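Local coordinates for putative uncharacterized protein (Archaeoglobus fulgidus, PDB 4KPP) that works as a proton/calcium exchanger of the sodium/calcium exchanger family, probably moving calcium ions across the membrane in return for protons, at residues 21-24 with 29-32; 37-42 with 225-230; 142-147 with 173-178; 146-151 with 284-289. All blocks are in the same frame, centred on the assembly; numbering follows the deposited sequence.

Contact 1 of 4, residues 21-24 with 29-32. With OLA (oleic acid), chain F.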
# COMPACT_ATOMS: atom_id res chain seq x y z
N LEU A 21 22.43 7.46 -6.66
CA LEU A 21 22.70 8.85 -6.32
C LEU A 21 24.01 9.35 -6.92
O LEU A 21 24.09 10.48 -7.41
CB LEU A 21 22.70 9.06 -4.80
CG LEU A 21 21.32 9.15 -4.15
CD1 LEU A 21 21.44 9.36 -2.65
CD2 LEU A 21 20.48 10.25 -4.78
N ILE A 22 25.04 8.51 -6.88
CA ILE A 22 26.32 8.83 -7.50
C ILE A 22 26.15 8.98 -9.01
O ILE A 22 26.71 9.90 -9.62
CB ILE A 22 27.37 7.75 -7.18
CG1 ILE A 22 27.73 7.80 -5.69
CG2 ILE A 22 28.61 7.93 -8.04
CD1 ILE A 22 28.45 6.56 -5.19
N SER A 23 25.36 8.09 -9.60
CA SER A 23 25.07 8.13 -11.03
C SER A 23 24.36 9.43 -11.41
O SER A 23 24.62 9.99 -12.48
CB SER A 23 24.23 6.93 -11.45
OG SER A 23 24.89 5.71 -11.15
N LEU A 24 23.47 9.89 -10.54
CA LEU A 24 22.79 11.17 -10.76
C LEU A 24 23.77 12.33 -10.65
O LEU A 24 23.75 13.25 -11.46
CB LEU A 24 21.66 11.36 -9.75
CG LEU A 24 20.31 10.71 -10.03
CD1 LEU A 24 19.35 10.99 -8.89
CD2 LEU A 24 19.74 11.21 -11.35
N HIS A 29 24.64 8.12 -17.78
CA HIS A 29 23.47 7.48 -18.37
C HIS A 29 23.64 5.96 -18.46
O HIS A 29 24.55 5.48 -19.14
CB HIS A 29 23.18 8.06 -19.75
N HIS A 30 22.77 5.23 -17.79
CA HIS A 30 22.78 3.77 -17.85
C HIS A 30 21.74 3.25 -18.85
O HIS A 30 20.78 3.95 -19.16
CB HIS A 30 22.49 3.18 -16.46
CG HIS A 30 23.53 3.49 -15.43
ND1 HIS A 30 24.71 2.78 -15.33
CD2 HIS A 30 23.56 4.41 -14.44
CE1 HIS A 30 25.42 3.27 -14.33
NE2 HIS A 30 24.75 4.26 -13.78
N PRO A 31 21.94 2.02 -19.36
CA PRO A 31 20.91 1.39 -20.19
C PRO A 31 19.63 1.14 -19.39
O PRO A 31 19.64 1.26 -18.17
CB PRO A 31 21.55 0.05 -20.58
CG PRO A 31 23.01 0.29 -20.47
CD PRO A 31 23.19 1.24 -19.33
N ALA A 32 18.55 0.78 -20.09
CA ALA A 32 17.22 0.65 -19.48
C ALA A 32 17.16 -0.23 -18.23
O ALA A 32 16.73 0.22 -17.17
CB ALA A 32 16.22 0.17 -20.52
C3 OLA F . 21.62 15.68 -10.84
C4 OLA F . 21.81 16.24 -9.43
C5 OLA F . 21.18 15.32 -8.39
C6 OLA F . 22.24 14.47 -7.70
C7 OLA F . 21.97 14.38 -6.20
C8 OLA F . 23.25 14.12 -5.42
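Ser23 and His30 meet through one polar pair, and the contact is small. The hydrogen bond runs from His30 NE2 to Ser23 OG and is 3.0 Å long. The hydroxyl sits at the edge of the imidazole, 12° out of the ring plane, so the N-H points at it nearly within that plane. Ser23 OG has a second partner, the backbone carbonyl of Pro19 one turn earlier in helix 18-25. The hydroxyl thus links the histidine to the helix backbone. His30 CG stands anti to its carbonyl carbon, chi1 -64°, which turns the imidazole toward the serine.

The carbon contacts are few. Ser23 CB lies 3.6 Å from His30 NE2, also at the ring edge and in plane. Leu24 belongs to the lipid side instead. Its carbonyl oxygen is 3.3 Å from C3 of the bound oleic acid, and Leu24 CB is 3.8 Å from C6 of the same fatty acid.

His30 lies in the link that follows helix 18-25, and Pro31 is the N-cap residue of helix 32-60. The arrangement is a side-chain tie across a short interhelical connection in a helical membrane transporter, just before a long helix starts.

Contact 2 of 4, residues 37-42 with 225-230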
# COMPACT_ATOMS: atom_id res chain seq x y z
N LEU A 37 17.23 -1.19 -12.14
CA LEU A 37 17.80 -1.87 -10.98
C LEU A 37 18.36 -0.89 -9.95
O LEU A 37 18.04 -0.97 -8.77
CB LEU A 37 18.88 -2.86 -11.43
CG LEU A 37 18.39 -3.97 -12.36
CD1 LEU A 37 19.55 -4.82 -12.88
CD2 LEU A 37 17.37 -4.84 -11.64
N LEU A 38 19.19 0.04 -10.42
CA LEU A 38 19.83 1.00 -9.53
C LEU A 38 18.85 1.98 -8.88
O LEU A 38 18.88 2.19 -7.67
CB LEU A 38 20.94 1.77 -10.27
CG LEU A 38 22.16 0.94 -10.67
CD1 LEU A 38 23.24 1.83 -11.28
CD2 LEU A 38 22.71 0.14 -9.49
N SER A 39 17.97 2.56 -9.69
CA SER A 39 16.97 3.50 -9.18
C SER A 39 15.97 2.77 -8.30
O SER A 39 15.51 3.32 -7.29
CB SER A 39 16.25 4.20 -10.33
OG SER A 39 15.63 3.26 -11.19
N GLY A 40 15.65 1.53 -8.68
CA GLY A 40 14.80 0.68 -7.87
C GLY A 40 15.47 0.27 -6.57
O GLY A 40 14.80 0.17 -5.53
N LEU A 41 16.77 0.04 -6.62
CA LEU A 41 17.52 -0.27 -5.41
C LEU A 41 17.45 0.90 -4.43
O LEU A 41 17.25 0.71 -3.23
CB LEU A 41 18.98 -0.62 -5.74
CG LEU A 41 19.90 -0.98 -4.58
CD1 LEU A 41 19.35 -2.16 -3.79
CD2 LEU A 41 21.31 -1.28 -5.08
N ALA A 42 17.60 2.11 -4.96
CA ALA A 42 17.52 3.32 -4.15
C ALA A 42 16.13 3.53 -3.53
O ALA A 42 16.02 3.93 -2.38
CB ALA A 42 17.94 4.55 -4.96
N GLU A 225 11.05 8.55 -11.42
CA GLU A 225 10.95 8.76 -12.86
C GLU A 225 11.84 7.79 -13.60
O GLU A 225 11.40 7.11 -14.52
CB GLU A 225 11.30 10.20 -13.23
CG GLU A 225 11.32 10.46 -14.73
CD GLU A 225 11.63 11.91 -15.07
OE1 GLU A 225 12.04 12.67 -14.16
OE2 GLU A 225 11.46 12.29 -16.25
N ALA A 226 13.11 7.71 -13.20
CA ALA A 226 14.05 6.82 -13.85
C ALA A 226 13.63 5.36 -13.67
O ALA A 226 13.75 4.56 -14.60
CB ALA A 226 15.45 7.04 -13.31
N PHE A 227 13.14 5.03 -12.49
CA PHE A 227 12.67 3.67 -12.24
C PHE A 227 11.44 3.34 -13.08
O PHE A 227 11.34 2.25 -13.63
CB PHE A 227 12.38 3.46 -10.75
CG PHE A 227 11.75 2.12 -10.45
CD1 PHE A 227 12.49 0.96 -10.53
CD2 PHE A 227 10.41 2.04 -10.10
CE1 PHE A 227 11.91 -0.28 -10.26
CE2 PHE A 227 9.82 0.82 -9.83
CZ PHE A 227 10.57 -0.34 -9.91
N SER A 228 10.51 4.29 -13.19
CA SER A 228 9.27 4.08 -13.94
C SER A 228 9.53 4.03 -15.44
O SER A 228 9.02 3.15 -16.14
CB SER A 228 8.24 5.16 -13.62
OG SER A 228 8.00 5.27 -12.23
N GLU A 229 10.31 4.99 -15.94
CA GLU A 229 10.66 5.02 -17.35
C GLU A 229 11.63 3.89 -17.70
O GLU A 229 11.62 3.39 -18.83
CB GLU A 229 11.27 6.37 -17.74
CG GLU A 229 10.32 7.55 -17.57
CD GLU A 229 9.07 7.45 -18.44
OE1 GLU A 229 9.10 6.74 -19.47
OE2 GLU A 229 8.04 8.07 -18.09
N GLY A 230 12.45 3.50 -16.74
CA GLY A 230 13.36 2.39 -16.92
C GLY A 230 12.58 1.10 -17.11
O GLY A 230 12.89 0.30 -17.99
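Ser39 OG is held from its own helix and presses on Phe227 across the contact. It hydrogen-bonds to the carbonyl of Gln35 one turn back, and a weak bond reaches the carbonyl of Thr36. The hydroxyl lies between the backbone N and the carbonyl carbon of Ser39, chi1 58°. From there it comes 3.2 Å from Phe227 CA and 3.3 Å from Phe227 CB. It sits in the plane of the phenyl ring, at the edge. Phe227 N is also close, but the angle is too poor for a bond.

The small Ser39, Gly40 and Ala226 let two helices of the predicted membrane region come close, and Phe227 fills in beside them. Helix 32-60 belongs to the first sodium/calcium exchanger family region and helix 224-237 to the second. Their local axes approach to 8.2 Å, with N-to-C directions 135° apart. Ala226 CB adds a contact of 4.2 Å with Ser39 CB.

The ring of Phe227 reaches past the serine to Gly40. Its CD1 is 3.5 Å from Gly40 CA, and a side-chain carbon on Gly40 would collide with CE1. With an alanine in place of Phe227, the flank of Gly40 would probably lose its cover and a gap would open between the helices. Trp20 of helix 18-25 touches both Ser39 and Ala226. Gln35 NE2 also donates to the carbonyl of Ala226, which gives the two helices a polar tie one turn away from Ser39.

Contact 3 of 4, residues 142-147 with 173-178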
# COMPACT_ATOMS: atom_id res chain seq x y z
N ILE A 142 -12.28 -2.09 8.86
CA ILE A 142 -13.31 -2.85 8.15
C ILE A 142 -14.44 -1.94 7.67
O ILE A 142 -14.88 -2.04 6.52
CB ILE A 142 -13.91 -3.96 9.05
CG1 ILE A 142 -12.86 -5.04 9.33
CG2 ILE A 142 -15.15 -4.57 8.41
CD1 ILE A 142 -13.37 -6.18 10.20
N PHE A 143 -14.88 -1.05 8.55
CA PHE A 143 -15.94 -0.10 8.23
C PHE A 143 -15.57 0.79 7.05
O PHE A 143 -16.36 0.96 6.12
CB PHE A 143 -16.24 0.76 9.46
CG PHE A 143 -17.27 1.83 9.22
CD1 PHE A 143 -18.62 1.54 9.30
CD2 PHE A 143 -16.88 3.13 8.93
CE1 PHE A 143 -19.57 2.52 9.09
CE2 PHE A 143 -17.82 4.11 8.72
CZ PHE A 143 -19.17 3.81 8.79
N PHE A 144 -14.37 1.37 7.09
CA PHE A 144 -13.93 2.27 6.04
C PHE A 144 -13.61 1.55 4.75
O PHE A 144 -13.76 2.10 3.66
CB PHE A 144 -12.75 3.12 6.50
CG PHE A 144 -13.16 4.31 7.32
CD1 PHE A 144 -13.64 5.45 6.70
CD2 PHE A 144 -13.10 4.27 8.70
CE1 PHE A 144 -14.03 6.54 7.45
CE2 PHE A 144 -13.49 5.36 9.45
CZ PHE A 144 -13.96 6.49 8.83
N LEU A 145 -13.17 0.30 4.87
CA LEU A 145 -12.92 -0.54 3.71
C LEU A 145 -14.23 -0.82 2.99
O LEU A 145 -14.30 -0.82 1.77
CB LEU A 145 -12.27 -1.86 4.15
CG LEU A 145 -10.90 -2.19 3.56
CD1 LEU A 145 -10.12 -0.93 3.25
CD2 LEU A 145 -10.13 -3.07 4.54
N PHE A 146 -15.29 -1.04 3.77
CA PHE A 146 -16.60 -1.31 3.21
C PHE A 146 -17.16 -0.09 2.49
O PHE A 146 -17.71 -0.21 1.40
CB PHE A 146 -17.56 -1.77 4.31
CG PHE A 146 -18.84 -2.37 3.80
CD1 PHE A 146 -18.81 -3.46 2.96
CD2 PHE A 146 -20.06 -1.84 4.18
CE1 PHE A 146 -19.99 -4.02 2.49
CE2 PHE A 146 -21.24 -2.39 3.72
CZ PHE A 146 -21.21 -3.49 2.87
N LEU A 147 -17.02 1.09 3.09
CA LEU A 147 -17.52 2.32 2.49
C LEU A 147 -16.75 2.70 1.22
O LEU A 147 -17.35 3.16 0.24
CB LEU A 147 -17.46 3.48 3.49
CG LEU A 147 -18.43 3.43 4.67
CD1 LEU A 147 -18.51 4.80 5.34
CD2 LEU A 147 -19.81 2.96 4.24
N TYR A 173 -10.43 8.80 4.13
CA TYR A 173 -9.15 8.54 4.78
C TYR A 173 -8.87 9.53 5.90
O TYR A 173 -8.39 9.15 6.97
CB TYR A 173 -8.00 8.52 3.78
CG TYR A 173 -6.70 8.08 4.43
CD1 TYR A 173 -6.55 6.78 4.90
CD2 TYR A 173 -5.64 8.96 4.58
CE1 TYR A 173 -5.38 6.38 5.51
CE2 TYR A 173 -4.46 8.56 5.18
CZ TYR A 173 -4.34 7.26 5.64
OH TYR A 173 -3.17 6.85 6.24
N ALA A 174 -9.18 10.80 5.66
CA ALA A 174 -8.99 11.85 6.67
C ALA A 174 -9.79 11.55 7.94
O ALA A 174 -9.28 11.68 9.05
CB ALA A 174 -9.37 13.20 6.11
N ILE A 175 -11.05 11.15 7.76
CA ILE A 175 -11.91 10.77 8.88
C ILE A 175 -11.36 9.51 9.56
O ILE A 175 -11.35 9.41 10.79
CB ILE A 175 -13.35 10.50 8.40
CG1 ILE A 175 -13.99 11.80 7.89
CG2 ILE A 175 -14.20 9.91 9.52
CD1 ILE A 175 -15.42 11.63 7.41
N TYR A 176 -10.90 8.57 8.75
CA TYR A 176 -10.29 7.34 9.27
C TYR A 176 -9.07 7.63 10.13
O TYR A 176 -8.92 7.08 11.22
CB TYR A 176 -9.92 6.41 8.12
CG TYR A 176 -8.97 5.30 8.52
CD1 TYR A 176 -9.38 4.29 9.38
CD2 TYR A 176 -7.68 5.26 8.02
CE1 TYR A 176 -8.52 3.27 9.75
CE2 TYR A 176 -6.81 4.25 8.38
CZ TYR A 176 -7.23 3.26 9.24
OH TYR A 176 -6.37 2.24 9.61
N ILE A 177 -8.20 8.50 9.63
CA ILE A 177 -7.02 8.91 10.39
C ILE A 177 -7.42 9.58 11.70
O ILE A 177 -6.89 9.24 12.76
CB ILE A 177 -6.15 9.88 9.57
CG1 ILE A 177 -5.40 9.11 8.48
CG2 ILE A 177 -5.16 10.62 10.46
CD1 ILE A 177 -4.56 7.97 9.03
N TYR A 178 -8.36 10.51 11.62
CA TYR A 178 -8.85 11.22 12.80
C TYR A 178 -9.39 10.28 13.87
O TYR A 178 -9.13 10.47 15.06
CB TYR A 178 -9.94 12.22 12.39
CG TYR A 178 -10.69 12.83 13.56
CD1 TYR A 178 -10.09 13.80 14.35
CD2 TYR A 178 -11.98 12.44 13.86
CE1 TYR A 178 -10.77 14.36 15.42
CE2 TYR A 178 -12.67 12.99 14.92
CZ TYR A 178 -12.06 13.95 15.70
OH TYR A 178 -12.75 14.50 16.76
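Phe144 packs its ring against Tyr176 and Ile175, and these three residues bury nearly all the surface of the contact. It joins two predicted transmembrane helices, 138-152 and 163-182, which are close in the chain with the short helix 155-158 and the strand 160-161 between them. The interface is aromatic and apolar.

Phe144 has the largest share. With chi1 at -81° its CG sits beside the backbone N, and the ring reaches out to the other helix. Tyr176 CB lies over the centre of one face as a CH-pi contact, 3.8 Å from the centroid and almost on the ring normal. The opposite face carries Phe143 CD2, offset toward the rim, so both faces of the phenyl have a neighbour.

The two rings form an offset edge-to-face pair, with the edge of Tyr176 toward the face of Phe144. Their centroids are 5.6 Å apart and their planes are at 63°. The closest ring atoms are Phe144 CD2 and Tyr176 CD1, at 3.8 Å. An alanine at Phe144 would remove the face on which Tyr176 CB rests, and Ile175 CG2 would probably lose its ring partner too.

The far end of the tyrosine is polar. Tyr176 OH hydrogen-bonds to Glu141 OE1 and to Ser280 OG, two bonds that probably restrict how the ring can turn. Helix 271-285 also touches the tyrosine through Val283. Ile175 works at the other end of the phenyl, where its CG2 meets the ring edge close to the plane, 3.5 Å from Phe144 CZ.

Contact 4 of 4, residues 146-151 with 284-289. With OLB ((2S)-2,3-dihydroxypropyl (9Z)-octadec-9-enoate), chain E.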
# COMPACT_ATOMS: atom_id res chain seq x y z
N PHE A 146 -15.29 -1.04 3.77
CA PHE A 146 -16.60 -1.31 3.21
C PHE A 146 -17.16 -0.09 2.49
O PHE A 146 -17.71 -0.21 1.40
CB PHE A 146 -17.56 -1.77 4.31
CG PHE A 146 -18.84 -2.37 3.80
CD1 PHE A 146 -18.81 -3.46 2.96
CD2 PHE A 146 -20.06 -1.84 4.18
CE1 PHE A 146 -19.99 -4.02 2.49
CE2 PHE A 146 -21.24 -2.39 3.72
CZ PHE A 146 -21.21 -3.49 2.87
N LEU A 147 -17.02 1.09 3.09
CA LEU A 147 -17.52 2.32 2.49
C LEU A 147 -16.75 2.70 1.22
O LEU A 147 -17.35 3.16 0.24
CB LEU A 147 -17.46 3.48 3.49
CG LEU A 147 -18.43 3.43 4.67
CD1 LEU A 147 -18.51 4.80 5.34
CD2 LEU A 147 -19.81 2.96 4.24
N ALA A 148 -15.43 2.53 1.26
CA ALA A 148 -14.59 2.83 0.11
C ALA A 148 -14.92 1.90 -1.05
O ALA A 148 -14.95 2.32 -2.21
CB ALA A 148 -13.12 2.71 0.49
N THR A 149 -15.16 0.63 -0.73
CA THR A 149 -15.45 -0.37 -1.74
C THR A 149 -16.81 -0.13 -2.40
O THR A 149 -16.94 -0.21 -3.62
CB THR A 149 -15.39 -1.79 -1.16
OG1 THR A 149 -14.07 -2.05 -0.68
CG2 THR A 149 -15.75 -2.82 -2.21
N LEU A 150 -17.82 0.17 -1.58
CA LEU A 150 -19.15 0.49 -2.09
C LEU A 150 -19.10 1.71 -2.99
O LEU A 150 -19.79 1.78 -4.01
CB LEU A 150 -20.13 0.73 -0.94
CG LEU A 150 -20.49 -0.49 -0.09
CD1 LEU A 150 -21.57 -0.13 0.92
CD2 LEU A 150 -20.93 -1.65 -0.98
N TYR A 151 -18.27 2.68 -2.62
CA TYR A 151 -18.12 3.88 -3.44
C TYR A 151 -17.35 3.59 -4.72
O TYR A 151 -17.64 4.15 -5.77
CB TYR A 151 -17.45 5.01 -2.66
CG TYR A 151 -17.59 6.34 -3.34
CD1 TYR A 151 -18.71 7.14 -3.10
CD2 TYR A 151 -16.64 6.80 -4.24
CE1 TYR A 151 -18.86 8.37 -3.73
CE2 TYR A 151 -16.78 8.02 -4.87
CZ TYR A 151 -17.89 8.80 -4.61
OH TYR A 151 -18.03 10.02 -5.24
N ASN A 284 -5.44 2.96 3.13
CA ASN A 284 -4.95 4.17 2.47
C ASN A 284 -4.79 4.01 0.95
O ASN A 284 -5.08 4.93 0.19
CB ASN A 284 -3.67 4.74 3.12
CG ASN A 284 -2.42 3.96 2.76
OD1 ASN A 284 -1.92 4.03 1.64
ND2 ASN A 284 -1.88 3.23 3.74
N GLN A 285 -4.36 2.83 0.53
CA GLN A 285 -4.18 2.58 -0.90
C GLN A 285 -5.51 2.46 -1.63
O GLN A 285 -5.59 2.62 -2.85
CB GLN A 285 -3.30 1.34 -1.13
CG GLN A 285 -1.85 1.56 -0.70
CD GLN A 285 -0.96 0.36 -0.96
OE1 GLN A 285 -0.60 0.08 -2.10
NE2 GLN A 285 -0.60 -0.34 0.10
N TRP A 286 -6.57 2.20 -0.87
CA TRP A 286 -7.90 2.04 -1.44
C TRP A 286 -8.75 3.28 -1.16
O TRP A 286 -9.95 3.29 -1.41
CB TRP A 286 -8.55 0.77 -0.88
CG TRP A 286 -9.77 0.28 -1.61
CD1 TRP A 286 -10.95 -0.11 -1.04
CD2 TRP A 286 -9.94 0.13 -3.03
NE1 TRP A 286 -11.84 -0.50 -2.02
CE2 TRP A 286 -11.24 -0.36 -3.24
CE3 TRP A 286 -9.11 0.35 -4.14
CZ2 TRP A 286 -11.74 -0.63 -4.52
CZ3 TRP A 286 -9.61 0.09 -5.40
CH2 TRP A 286 -10.91 -0.40 -5.58
N THR A 287 -8.11 4.32 -0.63
CA THR A 287 -8.76 5.60 -0.38
C THR A 287 -7.90 6.78 -0.82
O THR A 287 -8.13 7.37 -1.88
CB THR A 287 -9.13 5.78 1.12
OG1 THR A 287 -7.98 5.58 1.94
CG2 THR A 287 -10.23 4.80 1.53
N LEU A 288 -6.89 7.11 -0.01
CA LEU A 288 -6.00 8.23 -0.29
C LEU A 288 -5.30 8.13 -1.65
O LEU A 288 -5.14 9.13 -2.35
CB LEU A 288 -4.95 8.38 0.82
CG LEU A 288 -3.99 9.56 0.69
CD1 LEU A 288 -4.72 10.89 0.89
CD2 LEU A 288 -2.82 9.44 1.65
N LEU A 289 -4.89 6.91 -2.01
CA LEU A 289 -4.18 6.68 -3.26
C LEU A 289 -5.05 7.04 -4.46
O LEU A 289 -4.59 7.70 -5.40
CB LEU A 289 -3.75 5.22 -3.37
CG LEU A 289 -2.36 4.93 -3.96
CD1 LEU A 289 -2.33 3.56 -4.62
CD2 LEU A 289 -1.89 6.01 -4.92
C1 OLB E . -22.65 8.93 -5.11
C2 OLB E . -23.13 7.54 -4.86
C3 OLB E . -22.39 6.97 -3.69
C4 OLB E . -23.25 5.96 -3.00
C5 OLB E . -22.62 4.62 -3.11
O19 OLB E . -22.81 9.79 -4.26
O20 OLB E . -22.05 9.26 -6.30
C21 OLB E . -21.68 10.57 -6.52
C22 OLB E . -20.65 10.60 -7.60
O23 OLB E . -20.67 9.41 -8.28
C24 OLB E . -20.94 11.73 -8.53
C6 OLB E . -21.57 4.47 -2.06
C7 OLB E . -22.19 4.51 -0.71
C8 OLB E . -21.23 3.96 0.29
C9 OLB E . -20.05 4.86 0.39
C10 OLB E . -20.08 6.04 1.30
C11 OLB E . -19.41 7.31 0.91
C12 OLB E . -19.86 8.39 1.84
C13 OLB E . -19.67 9.72 1.20
C14 OLB E . -20.65 9.90 0.09
C15 OLB E . -20.44 11.25 -0.52
C16 OLB E . -21.27 11.41 -1.74
C17 OLB E . -22.72 11.36 -1.38
C18 OLB E . -23.44 12.53 -1.96
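The indole of Trp286 meets Thr149 at its edge. Thr149 OG1 and CB both lie near the ring plane there. Ala148 CB approaches the indole obliquely, 3.9 Å from Trp286 CD1. Lys282, one turn back on helix 271-285, makes a cation-pi contact with the same indole.

The edge contact is a hydrogen bond. Trp286 NE1 donates to Thr149 OG1 over 3.0 Å, with an N-H to acceptor angle of 147°, and the oxygen is 15° out of the ring plane. The bond is therefore somewhat bent. Thr149 OG1 also bonds to the carbonyl of Leu145 one turn back, so the buried hydroxyl has two partners. Trp286 CG is anti to the backbone N, chi1 -166°, which swings the indole toward helix 138-152.

Helix 271-285 breaks at this point. Trp286 is the first residue to leave helical geometry, and Thr287 is the N-cap position of helix 288-299. Helices 271-285 and 288-299 look like one membrane helix interrupted here, and helix 138-152 packs against the break. The carbonyl of Asn284 bridges it, accepting from Thr287 N and Leu289 N.

Ala148 is the residue set against the break. Its CB is 3.7 Å from the carbonyl oxygen of Trp286 and 3.7 Å from Thr287 CG2. Thr287 OG1 turns elsewhere, to the carbonyl of Val283. Lipid lies beyond helix 138-152. Leu150 CB is 3.6 Å from C8 in the acyl chain of a monoolein. Tyr151 OH, which hydrogen-bonds to Asp165 OD1, lies 3.6 Å from C22 in its glycerol head.

From the N terminus, contact 1 comes first and closes a short loop from helix 18-25 to the start of helix 32-60. Contact 2 follows in series and packs that long helix against helix 224-237, far along the chain. The two touch where His30 packs on Leu38. Contact 3 is nested inside the wide loop of contact 2 and joins helices 138-152 and 163-182. Contact 4 starts from the same helix 138-152 but runs on to the break before helix 288-299, so it crosses contact 2. Contacts 3 and 4 touch through Tyr173, which packs on Asn284, Thr287 and Leu288. They lie across the chain's centre from contacts 1 and 2.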